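Spindle pole body component (Chaetomium thermophilum, PDB 6L82) probably binds gamma-tubulin at microtubule minus ends as a GCP5 subunit, of which this chain is the N-terminal, all-helical piece. Local coordinates at residues A14-L19 and D39-S44; A22-P27 and T32-C37; N63-R68 and D79-R84. All coordinates share one frame; numbering follows the deposited sequence.

Contact 1: residues A14-L19 and D39-S44; sequences ALADDL and DFVLRS
Ala16 and Val41 form the centre of a helix-on-helix contact within a helical hairpin: the segments 14-19, of helix 5-23, and 39-44, of helix 31-45, have axes 9.3 Å apart at closest approach, with 122° between their directions, closer to antiparallel than to parallel but strongly crossed. The evidence for close approach is the CA–CA distance of Ala16 and Val41, 6.1 Å, which the short alanine side chain permits. Its CB points at the second helix and meets Val41 CG1 at 3.9 Å. That methyl lies opposite the backbone N of Val41 (chi1 173°), which sets it against the neighbouring helix. One turn further along, Leu19 supplies CD2 to the same CG1, at 4.3 Å, so one valine methyl serves two residues of 14-19. All three residues are buried, and the contacts are purely apolar. Val41 also touches Val20, and Leu42 touches Leu9 and Leu12, all of helix 5-23. A different protein chain comes within reach of this pair of helices and packs on Asp18, Phe40 and Ser44. Roughly at right angles to its approach to Val41, the Ala16 CB also touches Leu42 CG, 4.1 Å away.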
ATOM      1  N   ALA A  14       9.183 -10.345   8.862  1.00 34.51           N
ATOM      2  CA  ALA A  14       9.346  -9.097   9.604  1.00 38.02           C
ATOM      3  C   ALA A  14       8.478  -7.985   9.027  1.00 35.13           C
ATOM      4  O   ALA A  14       7.981  -7.130   9.771  1.00 28.98           O
ATOM      5  CB  ALA A  14      10.816  -8.668   9.614  1.00 28.05           C
ATOM      6  N   LEU A  15       8.321  -7.957   7.702  1.00 32.82           N
ATOM      7  CA  LEU A  15       7.499  -6.935   7.070  1.00 32.17           C
ATOM      8  C   LEU A  15       6.012  -7.173   7.324  1.00 36.26           C
ATOM      9  O   LEU A  15       5.245  -6.210   7.459  1.00 38.64           O
ATOM     10  CB  LEU A  15       7.790  -6.875   5.566  1.00 27.26           C
ATOM     11  CG  LEU A  15       9.175  -6.405   5.121  1.00 34.60           C
ATOM     12  CD1 LEU A  15       9.460  -6.828   3.695  1.00 27.76           C
ATOM     13  CD2 LEU A  15       9.349  -4.870   5.289  1.00 22.89           C
ATOM     14  N   ALA A  16       5.569  -8.439   7.345  1.00 35.47           N
ATOM     15  CA  ALA A  16       4.170  -8.711   7.687  1.00 33.15           C
ATOM     16  C   ALA A  16       3.863  -8.203   9.084  1.00 32.83           C
ATOM     17  O   ALA A  16       2.824  -7.575   9.311  1.00 31.32           O
ATOM     18  CB  ALA A  16       3.865 -10.208   7.585  1.00 22.95           C
ATOM     19  N   ASP A  17       4.779  -8.451  10.023  1.00 25.69           N
ATOM     20  CA  ASP A  17       4.715  -7.869  11.366  1.00 40.86           C
ATOM     21  C   ASP A  17       4.588  -6.351  11.328  1.00 36.43           C
ATOM     22  O   ASP A  17       3.819  -5.764  12.100  1.00 28.79           O
ATOM     23  CB  ASP A  17       5.968  -8.235  12.181  1.00 48.09           C
ATOM     24  CG  ASP A  17       5.982  -9.666  12.681  1.00 71.98           C
ATOM     25  OD1 ASP A  17       7.025 -10.344  12.532  1.00 83.99           O
ATOM     26  OD2 ASP A  17       4.994 -10.089  13.316  1.00 79.70           O
ATOM     27  N   ASP A  18       5.423  -5.684  10.518  1.00 35.13           N
ATOM     28  CA  ASP A  18       5.338  -4.226  10.411  1.00 26.91           C
ATOM     29  C   ASP A  18       3.966  -3.812   9.922  1.00 30.35           C
ATOM     30  O   ASP A  18       3.357  -2.879  10.459  1.00 37.90           O
ATOM     31  CB  ASP A  18       6.411  -3.669   9.470  1.00 26.50           C
ATOM     32  CG  ASP A  18       7.833  -4.068   9.871  1.00 36.00           C
ATOM     33  OD1 ASP A  18       8.047  -4.508  11.023  1.00 35.77           O
ATOM     34  OD2 ASP A  18       8.744  -3.887   9.034  1.00 42.46           O
ATOM     35  N   LEU A  19       3.457  -4.509   8.902  1.00 21.48           N
ATOM     36  CA  LEU A  19       2.182  -4.126   8.318  1.00 22.36           C
ATOM     37  C   LEU A  19       1.086  -4.227   9.366  1.00 36.97           C
ATOM     38  O   LEU A  19       0.295  -3.296   9.554  1.00 30.74           O
ATOM     39  CB  LEU A  19       1.879  -5.012   7.106  1.00 27.32           C
ATOM     40  CG  LEU A  19       0.943  -4.433   6.045  1.00 38.06           C
ATOM     41  CD1 LEU A  19       1.533  -3.136   5.466  1.00 37.95           C
ATOM     42  CD2 LEU A  19       0.660  -5.442   4.927  1.00 31.34           C
ATOM     43  N   ASP A  39      -0.262 -14.214  10.236  1.00 31.98           N
ATOM     44  CA  ASP A  39      -0.475 -15.405   9.433  1.00 35.60           C
ATOM     45  C   ASP A  39      -1.389 -15.106   8.250  1.00 41.07           C
ATOM     46  O   ASP A  39      -1.143 -15.576   7.131  1.00 40.30           O
ATOM     47  CB  ASP A  39      -1.048 -16.519  10.317  1.00 40.54           C
ATOM     48  CG  ASP A  39      -1.584 -17.671   9.519  1.00 46.64           C
ATOM     49  OD1 ASP A  39      -0.762 -18.511   9.092  1.00 51.21           O
ATOM     50  OD2 ASP A  39      -2.819 -17.725   9.303  1.00 51.32           O
ATOM     51  N   PHE A  40      -2.438 -14.302   8.474  1.00 35.58           N
ATOM     52  CA  PHE A  40      -3.308 -13.900   7.371  1.00 26.83           C
ATOM     53  C   PHE A  40      -2.530 -13.172   6.285  1.00 33.38           C
ATOM     54  O   PHE A  40      -2.812 -13.348   5.092  1.00 30.83           O
ATOM     55  CB  PHE A  40      -4.446 -13.011   7.870  1.00 25.96           C
ATOM     56  CG  PHE A  40      -5.036 -12.136   6.799  1.00 34.41           C
ATOM     57  CD1 PHE A  40      -5.817 -12.676   5.793  1.00 36.02           C
ATOM     58  CD2 PHE A  40      -4.793 -10.778   6.787  1.00 35.00           C
ATOM     59  CE1 PHE A  40      -6.346 -11.878   4.808  1.00 42.63           C
ATOM     60  CE2 PHE A  40      -5.329  -9.989   5.810  1.00 35.25           C
ATOM     61  CZ  PHE A  40      -6.103 -10.537   4.818  1.00 40.28           C
ATOM     62  N   VAL A  41      -1.557 -12.333   6.668  1.00 31.71           N
ATOM     63  CA  VAL A  41      -0.868 -11.538   5.649  1.00 36.74           C
ATOM     64  C   VAL A  41       0.025 -12.430   4.795  1.00 38.34           C
ATOM     65  O   VAL A  41       0.056 -12.314   3.563  1.00 41.05           O
ATOM     66  CB  VAL A  41      -0.052 -10.397   6.278  1.00 33.65           C
ATOM     67  CG1 VAL A  41       0.770  -9.731   5.201  1.00 26.64           C
ATOM     68  CG2 VAL A  41      -0.952  -9.399   6.950  1.00 31.15           C
ATOM     69  N   LEU A  42       0.757 -13.338   5.435  1.00 30.84           N
ATOM     70  CA  LEU A  42       1.648 -14.228   4.701  1.00 39.51           C
ATOM     71  C   LEU A  42       0.870 -15.190   3.820  1.00 45.74           C
ATOM     72  O   LEU A  42       1.299 -15.505   2.702  1.00 47.77           O
ATOM     73  CB  LEU A  42       2.520 -14.998   5.680  1.00 40.36           C
ATOM     74  CG  LEU A  42       3.508 -14.099   6.420  1.00 42.12           C
ATOM     75  CD1 LEU A  42       3.977 -14.808   7.669  1.00 42.74           C
ATOM     76  CD2 LEU A  42       4.646 -13.784   5.504  1.00 37.18           C
ATOM     77  N   ARG A  43      -0.278 -15.662   4.305  1.00 42.04           N
ATOM     78  CA  ARG A  43      -1.100 -16.566   3.511  1.00 51.93           C
ATOM     79  C   ARG A  43      -1.685 -15.861   2.286  1.00 48.52           C
ATOM     80  O   ARG A  43      -1.687 -16.423   1.184  1.00 46.40           O
ATOM     81  CB  ARG A  43      -2.208 -17.157   4.383  1.00 56.74           C
ATOM     82  CG  ARG A  43      -2.420 -18.641   4.186  1.00 59.02           C
ATOM     83  CD  ARG A  43      -3.790 -19.060   4.707  1.00 65.02           C
ATOM     84  NE  ARG A  43      -3.817 -19.119   6.158  1.00 74.53           N
ATOM     85  CZ  ARG A  43      -4.776 -19.727   6.854  1.00 79.69           C
ATOM     86  NH1 ARG A  43      -5.784 -20.323   6.222  1.00 65.77           N
ATOM     87  NH2 ARG A  43      -4.728 -19.750   8.185  1.00 85.63           N
ATOM     88  N   SER A  44      -2.174 -14.626   2.446  1.00 39.87           N
ATOM     89  CA  SER A  44      -2.797 -13.941   1.310  1.00 45.14           C
ATOM     90  C   SER A  44      -1.799 -13.652   0.191  1.00 51.45           C
ATOM     91  O   SER A  44      -2.166 -13.700  -0.986  1.00 54.40           O
ATOM     92  CB  SER A  44      -3.449 -12.633   1.762  1.00 37.08           C
ATOM     93  OG  SER A  44      -4.260 -12.856   2.903  1.00 43.60           O
TER

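Contact 2: residues A22-P27 and T32-C37; sequences AIVGIP and TQRDAC
Arg34 sets one guanidinium face against the Gly25-Ile26 peptide, with Val24 at the edge, and accounts for 102 of the 231 Å² buried here. Val24 approaches near the plane of this flat group, with CG1 3.4 Å from Arg34 NH1. Over the face sit Ile26 N and the Gly25 carbonyl, whose O is 3.2 Å from Arg34 NH1; that oxygen stands above the plane, where the angle is poor for a hydrogen bond, so any attraction is probably electrostatic. Pro27 CD lies 3.7 Å from Arg34 NE. The arginine chain is bent at its second torsion (chi2 -60°), and its end comes nearer to the other segment than its start does. With an alanine in its place, the Gly25 carbonyl would probably lose the cation beside it, and Val24 CG1 and Pro27 CD the surface they rest against. Beside the arginine, a smaller apolar contact joins Val24 CG2 and Cys37 SG at 4.2 Å. Behind these contacts, Cys37 is held by the bond of its N to Gln33 O (3.0 Å) within helix 31-45. On the other side, Gly25 takes a positive phi of 145°; a CB at these backbone angles would be jammed against the preceding carbonyl oxygen, which explains glycine at this position. A different protein chain packs on Ala22, Ile23, Gln33 and Asp35. Taken together, the features are those of a helical hairpin, in which Gly25 is the first residue to leave helical backbone angles and an arginine of the first turn of helix 31-45 packs on residues 24-27.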
ATOM      1  N   ALA A  22       1.697  -1.480  12.093  1.00 33.13           N
ATOM      2  CA  ALA A  22       1.409  -0.129  11.624  1.00 37.14           C
ATOM      3  C   ALA A  22      -0.085   0.121  11.390  1.00 42.38           C
ATOM      4  O   ALA A  22      -0.532   1.266  11.493  1.00 50.00           O
ATOM      5  CB  ALA A  22       2.187   0.152  10.340  1.00 33.19           C
ATOM      6  N   ILE A  23      -0.876  -0.902  11.068  1.00 42.84           N
ATOM      7  CA  ILE A  23      -2.244  -0.701  10.574  1.00 43.95           C
ATOM      8  C   ILE A  23      -3.293  -1.101  11.606  1.00 46.52           C
ATOM      9  O   ILE A  23      -4.213  -0.334  11.890  1.00 45.43           O
ATOM     10  CB  ILE A  23      -2.478  -1.450   9.243  1.00 34.72           C
ATOM     11  CG1 ILE A  23      -1.698  -0.782   8.124  1.00 24.86           C
ATOM     12  CG2 ILE A  23      -3.981  -1.511   8.924  1.00 33.08           C
ATOM     13  CD1 ILE A  23      -1.676  -1.598   6.866  1.00 26.31           C
ATOM     14  N   VAL A  24      -3.184  -2.307  12.162  1.00 49.23           N
ATOM     15  CA  VAL A  24      -4.294  -2.884  12.913  1.00 56.12           C
ATOM     16  C   VAL A  24      -4.426  -2.236  14.281  1.00 70.43           C
ATOM     17  O   VAL A  24      -5.520  -1.831  14.693  1.00 71.27           O
ATOM     18  CB  VAL A  24      -4.123  -4.404  13.042  1.00 44.15           C
ATOM     19  CG1 VAL A  24      -5.281  -4.972  13.841  1.00 50.30           C
ATOM     20  CG2 VAL A  24      -4.064  -5.039  11.671  1.00 39.55           C
ATOM     21  N   GLY A  25      -3.328  -2.159  15.006  1.00 79.36           N
ATOM     22  CA  GLY A  25      -3.344  -1.679  16.364  1.00 89.55           C
ATOM     23  C   GLY A  25      -2.312  -2.420  17.192  1.00 95.27           C
ATOM     24  O   GLY A  25      -1.349  -2.971  16.661  1.00 96.41           O
ATOM     25  N   ILE A  26      -2.565  -2.429  18.492  1.00 94.77           N
ATOM     26  CA  ILE A  26      -1.588  -2.846  19.499  1.00 93.35           C
ATOM     27  C   ILE A  26      -2.325  -3.564  20.621  1.00 92.85           C
ATOM     28  O   ILE A  26      -3.545  -3.421  20.765  1.00 91.85           O
ATOM     29  CB  ILE A  26      -0.797  -1.635  20.048  1.00 94.80           C
ATOM     30  CG1 ILE A  26      -1.738  -0.468  20.393  1.00 90.35           C
ATOM     31  CG2 ILE A  26       0.251  -1.155  19.035  1.00 92.63           C
ATOM     32  CD1 ILE A  26      -2.314  -0.494  21.791  1.00 92.83           C
ATOM     33  N   PRO A  27      -1.609  -4.412  21.392  1.00 90.41           N
ATOM     34  CA  PRO A  27      -2.155  -4.992  22.623  1.00 92.87           C
ATOM     35  C   PRO A  27      -3.030  -4.038  23.440  1.00100.78           C
ATOM     36  O   PRO A  27      -2.739  -2.844  23.518  1.00104.00           O
ATOM     37  CB  PRO A  27      -0.891  -5.362  23.407  1.00 89.11           C
ATOM     38  CG  PRO A  27       0.153  -5.655  22.345  1.00 84.05           C
ATOM     39  CD  PRO A  27      -0.363  -5.097  21.010  1.00 83.50           C
ATOM     40  N   THR A  32      -2.494 -12.806  20.666  1.00 51.25           N
ATOM     41  CA  THR A  32      -3.272 -13.705  19.822  1.00 44.69           C
ATOM     42  C   THR A  32      -3.685 -13.030  18.524  1.00 44.59           C
ATOM     43  O   THR A  32      -3.447 -13.551  17.428  1.00 42.13           O
ATOM     44  CB  THR A  32      -4.519 -14.149  20.580  1.00 42.04           C
ATOM     45  OG1 THR A  32      -4.194 -14.299  21.970  1.00 43.21           O
ATOM     46  CG2 THR A  32      -5.008 -15.463  20.031  1.00 46.58           C
ATOM     47  N   GLN A  33      -4.336 -11.874  18.637  1.00 40.97           N
ATOM     48  CA  GLN A  33      -4.753 -11.139  17.456  1.00 53.60           C
ATOM     49  C   GLN A  33      -3.573 -10.875  16.522  1.00 52.21           C
ATOM     50  O   GLN A  33      -3.701 -11.003  15.296  1.00 52.84           O
ATOM     51  CB  GLN A  33      -5.429  -9.839  17.897  1.00 63.05           C
ATOM     52  CG  GLN A  33      -6.565 -10.066  18.897  1.00 68.18           C
ATOM     53  CD  GLN A  33      -7.109  -8.774  19.486  1.00 75.28           C
ATOM     54  OE1 GLN A  33      -6.401  -7.773  19.567  1.00 81.15           O
ATOM     55  NE2 GLN A  33      -8.375  -8.794  19.903  1.00 70.95           N
ATOM     56  N   ARG A  34      -2.404 -10.547  17.083  1.00 48.35           N
ATOM     57  CA  ARG A  34      -1.266 -10.183  16.237  1.00 56.02           C
ATOM     58  C   ARG A  34      -0.737 -11.382  15.456  1.00 46.44           C
ATOM     59  O   ARG A  34      -0.388 -11.258  14.278  1.00 48.23           O
ATOM     60  CB  ARG A  34      -0.154  -9.543  17.079  1.00 65.69           C
ATOM     61  CG  ARG A  34      -0.661  -8.527  18.095  1.00 75.53           C
ATOM     62  CD  ARG A  34      -1.378  -7.398  17.368  1.00 83.59           C
ATOM     63  NE  ARG A  34      -2.241  -6.607  18.239  1.00 89.14           N
ATOM     64  CZ  ARG A  34      -3.131  -5.725  17.793  1.00 85.58           C
ATOM     65  NH1 ARG A  34      -3.282  -5.529  16.493  1.00 74.56           N
ATOM     66  NH2 ARG A  34      -3.890  -5.055  18.645  1.00 90.31           N
ATOM     67  N   ASP A  35      -0.679 -12.556  16.076  1.00 35.67           N
ATOM     68  CA  ASP A  35      -0.204 -13.706  15.315  1.00 39.55           C
ATOM     69  C   ASP A  35      -1.217 -14.133  14.249  1.00 48.33           C
ATOM     70  O   ASP A  35      -0.832 -14.712  13.222  1.00 50.45           O
ATOM     71  CB  ASP A  35       0.125 -14.850  16.270  1.00 56.72           C
ATOM     72  CG  ASP A  35       1.448 -15.524  15.937  1.00 74.23           C
ATOM     73  OD1 ASP A  35       1.812 -15.528  14.737  1.00 88.24           O
ATOM     74  OD2 ASP A  35       2.119 -16.047  16.864  1.00 60.31           O
ATOM     75  N   ALA A  36      -2.505 -13.834  14.446  1.00 40.88           N
ATOM     76  CA  ALA A  36      -3.495 -14.255  13.459  1.00 44.97           C
ATOM     77  C   ALA A  36      -3.506 -13.317  12.259  1.00 39.31           C
ATOM     78  O   ALA A  36      -3.625 -13.773  11.115  1.00 39.80           O
ATOM     79  CB  ALA A  36      -4.884 -14.342  14.101  1.00 33.25           C
ATOM     80  N   CYS A  37      -3.368 -12.007  12.509  1.00 34.33           N
ATOM     81  CA  CYS A  37      -3.241 -11.035  11.428  1.00 32.91           C
ATOM     82  C   CYS A  37      -1.991 -11.302  10.600  1.00 33.68           C
ATOM     83  O   CYS A  37      -1.998 -11.189   9.367  1.00 31.96           O
ATOM     84  CB  CYS A  37      -3.197  -9.620  12.007  1.00 34.35           C
ATOM     85  SG  CYS A  37      -4.730  -9.043  12.786  1.00 40.16           S
TER

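Contact 3: residues N63-R68 and D79-R84; sequences NGLEER and DALRTR
Segments 63-68 and 79-84 run nearly antiparallel, with 152° between their directions and 9.5 Å between their axes, and their backbones come nearest at Glu66 and Leu81, whose CA atoms are 6.9 Å apart. Glu66 is the larger contributor from its helix, with its aliphatic and acidic parts doing different work. Its CG rests on Leu81 CD2 at 3.7 Å, the two side chains crossing at about a right angle. Leu81 presents this methyl with CG swung opposite its backbone N (chi1 -176°), and the same CD2 meets Leu65 CB at 4.0 Å. Beyond CG the Glu66 chain runs extended, carrying its carboxylate over the start of Arg82: OE2 lies 3.2 Å from Arg82 CA and 3.5 Å from Arg82 CB. Arg82 N is also near, but at an angle too poor for a hydrogen bond. The arginine head leads away instead, leaving Arg82 NE 6.6 Å from Glu66 OE2, and turns to Asp79 of its own helix, where Arg82 NH1 makes a salt bridge of 2.9 Å with Asp79 OD1. A different protein chain packs on Leu65 and Leu81 and takes a salt bridge from Arg84, so this part of the helical pair also serves the interface between proteins. The chemistry implies that the helices are joined here by apolar contact with Leu81 and by a carboxylate resting on the Arg82 backbone and CB; the opposite charges of Glu66 and Arg82 probably add at most a diffuse attraction, since the guanidinium is already engaged within its own helix.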
ATOM      1  N   ASN A  63      -5.054  10.040 -14.999  1.00 40.39           N
ATOM      2  CA  ASN A  63      -5.616  11.101 -15.834  1.00 39.27           C
ATOM      3  C   ASN A  63      -7.071  11.374 -15.466  1.00 35.52           C
ATOM      4  O   ASN A  63      -7.473  12.531 -15.311  1.00 42.90           O
ATOM      5  CB  ASN A  63      -5.479  10.745 -17.317  1.00 40.77           C
ATOM      6  CG  ASN A  63      -4.036  10.843 -17.799  1.00 43.66           C
ATOM      7  OD1 ASN A  63      -3.224  11.532 -17.190  1.00 45.09           O
ATOM      8  ND2 ASN A  63      -3.717  10.160 -18.890  1.00 45.05           N
ATOM      9  N   GLY A  64      -7.868  10.322 -15.287  1.00 38.43           N
ATOM     10  CA  GLY A  64      -9.263  10.512 -14.920  1.00 37.85           C
ATOM     11  C   GLY A  64      -9.454  11.156 -13.557  1.00 33.60           C
ATOM     12  O   GLY A  64     -10.428  11.885 -13.343  1.00 28.11           O
ATOM     13  N   LEU A  65      -8.541  10.893 -12.618  1.00 32.62           N
ATOM     14  CA  LEU A  65      -8.572  11.575 -11.325  1.00 35.13           C
ATOM     15  C   LEU A  65      -8.352  13.075 -11.491  1.00 33.14           C
ATOM     16  O   LEU A  65      -9.118  13.894 -10.966  1.00 36.94           O
ATOM     17  CB  LEU A  65      -7.502  10.990 -10.395  1.00 33.02           C
ATOM     18  CG  LEU A  65      -7.930   9.943  -9.375  1.00 43.95           C
ATOM     19  CD1 LEU A  65      -6.704   9.438  -8.610  1.00 36.14           C
ATOM     20  CD2 LEU A  65      -8.971  10.533  -8.434  1.00 46.35           C
ATOM     21  N   GLU A  66      -7.291  13.452 -12.210  1.00 26.74           N
ATOM     22  CA  GLU A  66      -7.055  14.867 -12.500  1.00 36.17           C
ATOM     23  C   GLU A  66      -8.287  15.522 -13.117  1.00 33.55           C
ATOM     24  O   GLU A  66      -8.698  16.608 -12.689  1.00 35.40           O
ATOM     25  CB  GLU A  66      -5.841  15.022 -13.422  1.00 34.74           C
ATOM     26  CG  GLU A  66      -4.591  14.390 -12.828  1.00 35.99           C
ATOM     27  CD  GLU A  66      -3.439  14.248 -13.805  1.00 42.29           C
ATOM     28  OE1 GLU A  66      -3.665  14.216 -15.033  1.00 41.86           O
ATOM     29  OE2 GLU A  66      -2.293  14.113 -13.323  1.00 49.63           O
ATOM     30  N   GLU A  67      -8.896  14.870 -14.110  1.00 30.69           N
ATOM     31  CA  GLU A  67     -10.111  15.417 -14.710  1.00 37.36           C
ATOM     32  C   GLU A  67     -11.210  15.559 -13.671  1.00 41.36           C
ATOM     33  O   GLU A  67     -11.907  16.577 -13.631  1.00 41.79           O
ATOM     34  CB  GLU A  67     -10.609  14.523 -15.849  1.00 40.62           C
ATOM     35  CG  GLU A  67     -10.140  14.914 -17.230  1.00 60.37           C
ATOM     36  CD  GLU A  67     -10.643  13.960 -18.310  1.00 74.67           C
ATOM     37  OE2 GLU A  67      -9.829  13.173 -18.848  1.00 76.95           O
ATOM     38  N   ARG A  68     -11.386  14.539 -12.822  1.00 39.89           N
ATOM     39  CA  ARG A  68     -12.477  14.603 -11.856  1.00 36.82           C
ATOM     40  C   ARG A  68     -12.249  15.715 -10.838  1.00 32.18           C
ATOM     41  O   ARG A  68     -13.182  16.437 -10.486  1.00 32.95           O
ATOM     42  CB  ARG A  68     -12.646  13.263 -11.152  1.00 37.24           C
ATOM     43  CG  ARG A  68     -13.423  13.400  -9.849  1.00 47.10           C
ATOM     44  CD  ARG A  68     -14.392  12.277  -9.650  1.00 49.50           C
ATOM     45  NE  ARG A  68     -13.718  10.999  -9.457  1.00 48.71           N
ATOM     46  CZ  ARG A  68     -13.310  10.543  -8.280  1.00 43.81           C
ATOM     47  NH1 ARG A  68     -13.495  11.271  -7.185  1.00 39.13           N
ATOM     48  NH2 ARG A  68     -12.727   9.351  -8.203  1.00 43.70           N
ATOM     49  N   ASP A  79      -3.626  19.901 -10.259  1.00 29.91           N
ATOM     50  CA  ASP A  79      -2.278  20.382 -10.573  1.00 32.89           C
ATOM     51  C   ASP A  79      -1.236  19.709  -9.685  1.00 28.44           C
ATOM     52  O   ASP A  79      -0.160  19.317 -10.160  1.00 27.56           O
ATOM     53  CB  ASP A  79      -2.194  21.901 -10.414  1.00 40.19           C
ATOM     54  CG  ASP A  79      -3.020  22.656 -11.449  1.00 45.32           C
ATOM     55  OD1 ASP A  79      -3.381  22.062 -12.490  1.00 37.33           O
ATOM     56  OD2 ASP A  79      -3.288  23.860 -11.223  1.00 50.62           O
ATOM     57  N   ALA A  80      -1.540  19.574  -8.391  1.00 27.87           N
ATOM     58  CA  ALA A  80      -0.677  18.829  -7.476  1.00 29.11           C
ATOM     59  C   ALA A  80      -0.355  17.443  -8.020  1.00 37.25           C
ATOM     60  O   ALA A  80       0.819  17.066  -8.152  1.00 40.64           O
ATOM     61  CB  ALA A  80      -1.357  18.703  -6.110  1.00 24.76           C
ATOM     62  N   LEU A  81      -1.398  16.670  -8.337  1.00 33.16           N
ATOM     63  CA  LEU A  81      -1.211  15.303  -8.818  1.00 34.20           C
ATOM     64  C   LEU A  81      -0.374  15.297 -10.078  1.00 29.09           C
ATOM     65  O   LEU A  81       0.610  14.560 -10.181  1.00 30.83           O
ATOM     66  CB  LEU A  81      -2.566  14.639  -9.092  1.00 30.75           C
ATOM     67  CG  LEU A  81      -2.500  13.167  -9.518  1.00 30.13           C
ATOM     68  CD1 LEU A  81      -1.678  12.359  -8.523  1.00 19.14           C
ATOM     69  CD2 LEU A  81      -3.900  12.566  -9.658  1.00 26.45           C
ATOM     70  N   ARG A  82      -0.753  16.127 -11.048  1.00 26.64           N
ATOM     71  CA  ARG A  82      -0.024  16.176 -12.307  1.00 35.66           C
ATOM     72  C   ARG A  82       1.449  16.524 -12.092  1.00 36.82           C
ATOM     73  O   ARG A  82       2.327  15.918 -12.717  1.00 36.14           O
ATOM     74  CB  ARG A  82      -0.705  17.179 -13.247  1.00 39.16           C
ATOM     75  CG  ARG A  82       0.021  17.432 -14.547  1.00 41.83           C
ATOM     76  CD  ARG A  82      -0.508  18.688 -15.255  1.00 52.47           C
ATOM     77  NE  ARG A  82       0.417  19.815 -15.116  1.00 59.29           N
ATOM     78  CZ  ARG A  82       0.115  20.979 -14.545  1.00 60.16           C
ATOM     79  NH1 ARG A  82      -1.103  21.198 -14.061  1.00 58.94           N
ATOM     80  NH2 ARG A  82       1.037  21.930 -14.466  1.00 63.43           N
ATOM     81  N   THR A  83       1.747  17.488 -11.204  1.00 28.65           N
ATOM     82  CA  THR A  83       3.142  17.884 -11.002  1.00 33.37           C
ATOM     83  C   THR A  83       3.918  16.906 -10.123  1.00 37.24           C
ATOM     84  O   THR A  83       5.129  16.752 -10.312  1.00 38.21           O
ATOM     85  CB  THR A  83       3.244  19.295 -10.398  1.00 37.15           C
ATOM     86  OG1 THR A  83       2.432  19.389  -9.225  1.00 42.68           O
ATOM     87  CG2 THR A  83       2.820  20.373 -11.416  1.00 41.84           C
ATOM     88  N   ARG A  84       3.286  16.253  -9.146  1.00 26.84           N
ATOM     89  CA  ARG A  84       4.038  15.223  -8.438  1.00 32.53           C
ATOM     90  C   ARG A  84       4.437  14.120  -9.406  1.00 32.31           C
ATOM     91  O   ARG A  84       5.581  13.661  -9.385  1.00 37.07           O
ATOM     92  CB  ARG A  84       3.268  14.622  -7.254  1.00 27.65           C
ATOM     93  CG  ARG A  84       2.500  15.504  -6.269  1.00 29.01           C
ATOM     94  CD  ARG A  84       3.227  16.654  -5.654  1.00 28.54           C
ATOM     95  NE  ARG A  84       3.499  17.736  -6.577  1.00 35.23           N
ATOM     96  CZ  ARG A  84       4.521  18.557  -6.384  1.00 40.47           C
ATOM     97  NH1 ARG A  84       5.316  18.334  -5.342  1.00 29.63           N
ATOM     98  NH2 ARG A  84       4.790  19.564  -7.222  1.00 39.20           N
TER

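The three contacts come from two successive helical pairs. Contacts 1 and 2 share helix 5-23 and helix 31-45 and have centres 10 Å apart; contact 2 lies within the sequence span of contact 1, nearer the turn of the hairpin, with contact 1 further from it. Contact 3 follows later in the chain, between helix 55-71 and helix 75-88. Its centre is 33 Å from that of contact 1 and 35 Å from that of contact 2, on the opposite side of the chain's centre, with nearest atoms about 21 Å from contact 1 and about 20 Å from contact 2. The two helix pairs thus make separate contacts that do not touch each other, and a chain of another protein reaches residues at all three.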